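Local coordinates for protein CDP-glucose-4,6-dehydratase (Yersinia pseudotuberculosis, PDB 1RKX) that catalyses the dehydration of CDP-D-glucose, probably to CDP-4-keto-6-deoxy-D-glucose, using bound NAD within a Rossmann-type short-chain dehydrogenase/reductase fold, at residues 41-45 with 46-50. Sequence-based numbering, arbitrary orientation.
Sequences LTAPT and VPSLF. With NAD (nicotinamide-adenine-dinucleotide), chain G.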
ATOM      1  N   LEU C  41     -38.608   9.012  -3.859  1.00 18.57           N
ATOM      2  CA  LEU C  41     -39.716   8.853  -2.932  1.00 20.01           C
ATOM      3  C   LEU C  41     -40.128  10.310  -2.722  1.00 20.42           C
ATOM      4  O   LEU C  41     -39.434  11.221  -3.185  1.00 20.66           O
ATOM      5  CB  LEU C  41     -39.244   8.281  -1.596  1.00 21.86           C
ATOM      6  CG  LEU C  41     -38.720   6.847  -1.557  1.00 20.94           C
ATOM      7  CD1 LEU C  41     -38.269   6.524  -0.138  1.00 23.34           C
ATOM      8  CD2 LEU C  41     -39.815   5.884  -2.002  1.00 23.23           C
ATOM      9  N   THR C  42     -41.238  10.536  -2.033  1.00 21.15           N
ATOM     10  CA  THR C  42     -41.694  11.895  -1.761  1.00 23.17           C
ATOM     11  C   THR C  42     -40.566  12.665  -1.064  1.00 22.60           C
ATOM     12  O   THR C  42     -39.793  12.078  -0.302  1.00 21.58           O
ATOM     13  CB  THR C  42     -42.940  11.873  -0.849  1.00 24.46           C
ATOM     14  OG1 THR C  42     -44.047  11.324  -1.577  1.00 26.19           O
ATOM     15  CG2 THR C  42     -43.294  13.273  -0.370  1.00 27.22           C
ATOM     16  N   ALA C  43     -40.466  13.968  -1.325  1.00 22.40           N
ATOM     17  CA  ALA C  43     -39.426  14.799  -0.712  1.00 22.10           C
ATOM     18  C   ALA C  43     -39.247  14.395   0.756  1.00 24.40           C
ATOM     19  O   ALA C  43     -40.219  14.259   1.504  1.00 21.86           O
ATOM     20  CB  ALA C  43     -39.798  16.276  -0.819  1.00 21.57           C
ATOM     21  N   PRO C  44     -37.991  14.214   1.188  1.00 22.95           N
ATOM     22  CA  PRO C  44     -37.639  13.814   2.553  1.00 23.01           C
ATOM     23  C   PRO C  44     -37.986  14.760   3.700  1.00 23.75           C
ATOM     24  O   PRO C  44     -38.036  14.328   4.852  1.00 25.21           O
ATOM     25  CB  PRO C  44     -36.139  13.559   2.450  1.00 26.90           C
ATOM     26  CG  PRO C  44     -35.711  14.600   1.475  1.00 24.02           C
ATOM     27  CD  PRO C  44     -36.773  14.479   0.400  1.00 24.61           C
ATOM     28  N   THR C  45     -38.234  16.038   3.412  1.00 23.11           N
ATOM     29  CA  THR C  45     -38.553  16.993   4.480  1.00 24.54           C
ATOM     30  C   THR C  45     -39.568  18.063   4.078  1.00 24.21           C
ATOM     31  O   THR C  45     -39.864  18.245   2.905  1.00 21.32           O
ATOM     32  CB  THR C  45     -37.290  17.765   4.961  1.00 22.81           C
ATOM     33  OG1 THR C  45     -36.786  18.567   3.883  1.00 23.62           O
ATOM     34  CG2 THR C  45     -36.201  16.808   5.424  1.00 25.19           C
ATOM     35  N   VAL C  46     -40.096  18.761   5.079  1.00 23.72           N
ATOM     36  CA  VAL C  46     -41.026  19.863   4.856  1.00 25.99           C
ATOM     37  C   VAL C  46     -40.593  20.975   5.804  1.00 27.20           C
ATOM     38  O   VAL C  46     -40.643  20.813   7.023  1.00 27.74           O
ATOM     39  CB  VAL C  46     -42.489  19.483   5.171  1.00 28.35           C
ATOM     40  CG1 VAL C  46     -43.378  20.720   5.053  1.00 27.79           C
ATOM     41  CG2 VAL C  46     -42.965  18.405   4.209  1.00 25.81           C
ATOM     42  N   PRO C  47     -40.161  22.120   5.257  1.00 30.43           N
ATOM     43  CA  PRO C  47     -40.074  22.413   3.824  1.00 27.81           C
ATOM     44  C   PRO C  47     -39.004  21.608   3.097  1.00 24.63           C
ATOM     45  O   PRO C  47     -38.210  20.899   3.717  1.00 22.40           O
ATOM     46  CB  PRO C  47     -39.786  23.910   3.801  1.00 28.63           C
ATOM     47  CG  PRO C  47     -38.955  24.095   5.025  1.00 32.66           C
ATOM     48  CD  PRO C  47     -39.673  23.260   6.056  1.00 30.30           C
ATOM     49  N   SER C  48     -38.999  21.725   1.773  1.00 22.54           N
ATOM     50  CA  SER C  48     -38.041  21.024   0.934  1.00 24.40           C
ATOM     51  C   SER C  48     -37.701  21.888  -0.272  1.00 22.64           C
ATOM     52  O   SER C  48     -38.506  22.711  -0.703  1.00 20.71           O
ATOM     53  CB  SER C  48     -38.633  19.700   0.441  1.00 22.92           C
ATOM     54  OG  SER C  48     -39.694  19.932  -0.472  1.00 24.96           O
ATOM     55  N   LEU C  49     -36.500  21.715  -0.810  1.00 20.29           N
ATOM     56  CA  LEU C  49     -36.107  22.466  -1.996  1.00 21.56           C
ATOM     57  C   LEU C  49     -37.079  22.091  -3.109  1.00 21.97           C
ATOM     58  O   LEU C  49     -37.510  22.939  -3.895  1.00 22.32           O
ATOM     59  CB  LEU C  49     -34.688  22.091  -2.420  1.00 22.12           C
ATOM     60  CG  LEU C  49     -34.172  22.716  -3.720  1.00 23.18           C
ATOM     61  CD1 LEU C  49     -33.994  24.227  -3.542  1.00 22.14           C
ATOM     62  CD2 LEU C  49     -32.849  22.071  -4.099  1.00 23.01           C
ATOM     63  N   PHE C  50     -37.427  20.809  -3.157  1.00 21.75           N
ATOM     64  CA  PHE C  50     -38.333  20.292  -4.182  1.00 20.58           C
ATOM     65  C   PHE C  50     -39.580  21.158  -4.334  1.00 20.34           C
ATOM     66  O   PHE C  50     -39.921  21.571  -5.436  1.00 20.04           O
ATOM     67  CB  PHE C  50     -38.749  18.854  -3.845  1.00 18.86           C
ATOM     68  CG  PHE C  50     -39.536  18.178  -4.936  1.00 18.17           C
ATOM     69  CD1 PHE C  50     -38.930  17.865  -6.153  1.00 17.67           C
ATOM     70  CD2 PHE C  50     -40.880  17.853  -4.749  1.00 18.22           C
ATOM     71  CE1 PHE C  50     -39.652  17.232  -7.175  1.00 18.65           C
ATOM     72  CE2 PHE C  50     -41.611  17.221  -5.759  1.00 17.62           C
ATOM     73  CZ  PHE C  50     -40.997  16.909  -6.974  1.00 18.82           C
TER
HETATM   74  PA  NAD G 360     -31.548  14.022   0.477  1.00 19.30           P
HETATM   75  O1A NAD G 360     -32.083  13.220   1.598  1.00 17.42           O
HETATM   76  O2A NAD G 360     -31.958  15.450   0.409  1.00 16.65           O
HETATM   77  O5B NAD G 360     -31.914  13.340  -0.932  1.00 17.95           O
HETATM   78  C5B NAD G 360     -32.029  11.898  -1.002  1.00 20.21           C
HETATM   79  C4B NAD G 360     -32.914  11.477  -2.176  1.00 18.90           C
HETATM   80  O4B NAD G 360     -32.923  10.036  -2.059  1.00 19.17           O
HETATM   81  C3B NAD G 360     -34.362  11.919  -2.018  1.00 17.88           C
HETATM   82  O3B NAD G 360     -34.760  12.516  -3.268  1.00 15.33           O
HETATM   83  C2B NAD G 360     -35.073  10.620  -1.685  1.00 17.82           C
HETATM   84  O2B NAD G 360     -36.478  10.617  -2.063  1.00 18.41           O
HETATM   85  C1B NAD G 360     -34.214   9.611  -2.403  1.00 18.30           C
HETATM   86  N9A NAD G 360     -34.411   8.257  -1.910  1.00 19.67           N
HETATM   87  C8A NAD G 360     -34.020   7.735  -0.705  1.00 19.70           C
HETATM   88  N7A NAD G 360     -34.361   6.459  -0.544  1.00 19.19           N
HETATM   89  C5A NAD G 360     -35.016   6.141  -1.717  1.00 20.48           C
HETATM   90  C6A NAD G 360     -35.620   4.943  -2.158  1.00 19.75           C
HETATM   91  N6A NAD G 360     -35.682   3.809  -1.490  1.00 21.75           N
HETATM   92  N1A NAD G 360     -36.201   4.947  -3.399  1.00 21.22           N
HETATM   93  C2A NAD G 360     -36.156   6.114  -4.122  1.00 19.89           C
HETATM   94  N3A NAD G 360     -35.627   7.279  -3.816  1.00 20.28           N
HETATM   95  C4A NAD G 360     -35.060   7.234  -2.579  1.00 19.51           C
HETATM   96  O3  NAD G 360     -29.992  13.903   0.494  1.00 18.33           O
HETATM   97  PN  NAD G 360     -28.851  14.586  -0.461  1.00 24.80           P
HETATM   98  O1N NAD G 360     -28.074  15.430   0.451  1.00 20.03           O
HETATM   99  O2N NAD G 360     -29.537  15.348  -1.534  1.00 20.63           O
HETATM  100  O5D NAD G 360     -27.992  13.340  -0.923  1.00 22.27           O
HETATM  101  C5D NAD G 360     -27.955  13.059  -2.326  1.00 19.96           C
HETATM  102  C4D NAD G 360     -27.025  11.892  -2.596  1.00 20.25           C
HETATM  103  O4D NAD G 360     -25.693  12.382  -2.228  1.00 18.53           O
HETATM  104  C3D NAD G 360     -27.197  10.608  -1.784  1.00 19.84           C
HETATM  105  O3D NAD G 360     -26.744   9.503  -2.592  1.00 18.57           O
HETATM  106  C2D NAD G 360     -26.263  10.847  -0.605  1.00 18.41           C
HETATM  107  O2D NAD G 360     -25.905   9.601   0.015  1.00 14.64           O
HETATM  108  C1D NAD G 360     -25.099  11.511  -1.293  1.00 20.09           C
HETATM  109  N1N NAD G 360     -24.254  12.248  -0.361  1.00 19.94           N
HETATM  110  C2N NAD G 360     -24.622  13.494   0.176  1.00 19.79           C
HETATM  111  C3N NAD G 360     -23.689  14.260   1.060  1.00 21.71           C
HETATM  112  C7N NAD G 360     -24.130  15.583   1.536  1.00 22.33           C
HETATM  113  O7N NAD G 360     -23.333  16.213   2.249  1.00 21.74           O
HETATM  114  N7N NAD G 360     -25.329  16.123   1.233  1.00 21.40           N
HETATM  115  C4N NAD G 360     -22.398  13.601   1.495  1.00 21.57           C
HETATM  116  C5N NAD G 360     -22.178  12.268   0.854  1.00 21.82           C
HETATM  117  C6N NAD G 360     -23.005  11.671   0.023  1.00 20.82           C
HETATM  118  O   HOH W   1     -41.614  19.133   1.162  1.00 34.38           O
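Thr-45 and Pro-47 close the turn between the NAD-binding loop and the short helix behind it. Thr-45 OG1 donates to Pro-47 O over 2.7 Å. It approaches 19° off the carbonyl plane, and the bond is bent, with a C=O...O angle of 149°. A chi1 of 64° tucks the hydroxyl back over the main chain, within reach of the Pro-47 carbonyl. The peptide bond between Val-46 and Pro-47 is cis, consistent with a sharp change of chain direction. Packing is tight on the inner side: Ser-48 CB sits 3.1 Å from Thr-45 O, while the methyl of Ala-43 lies 3.7 Å from Ser-48 OG and 4.1 Å from Phe-50 CB. A water links Thr-45 O, to which it donates at 2.6 Å, with Ser-48 OG. Ser-48 is the N-cap residue of the helix, its OG hydrogen-bonded to Glu-51 N. By contrast, the CB bond of Val-46 points away on the exposed side, although CG2 still lies against the preceding Thr-45 carbonyl. At the other end of the loop Leu-41 serves the cofactor: its N makes a weak 3.2 Å bond to O2B of the adenosine ribose of NAD, and CD1 lies 3.6 Å from C5A of the adenine. Pro-44 CG borders the adenosine-side phosphate. The loop leaves strand 35-40 of the parallel Rossmann sheet and runs into helix 49-52; Phe-50 and His-17 meet with their rings roughly perpendicular, Thr-45 touches Trp-202, and on helix 322-338 Pro-47 touches Trp-336 and Leu-49 touches Trp-332.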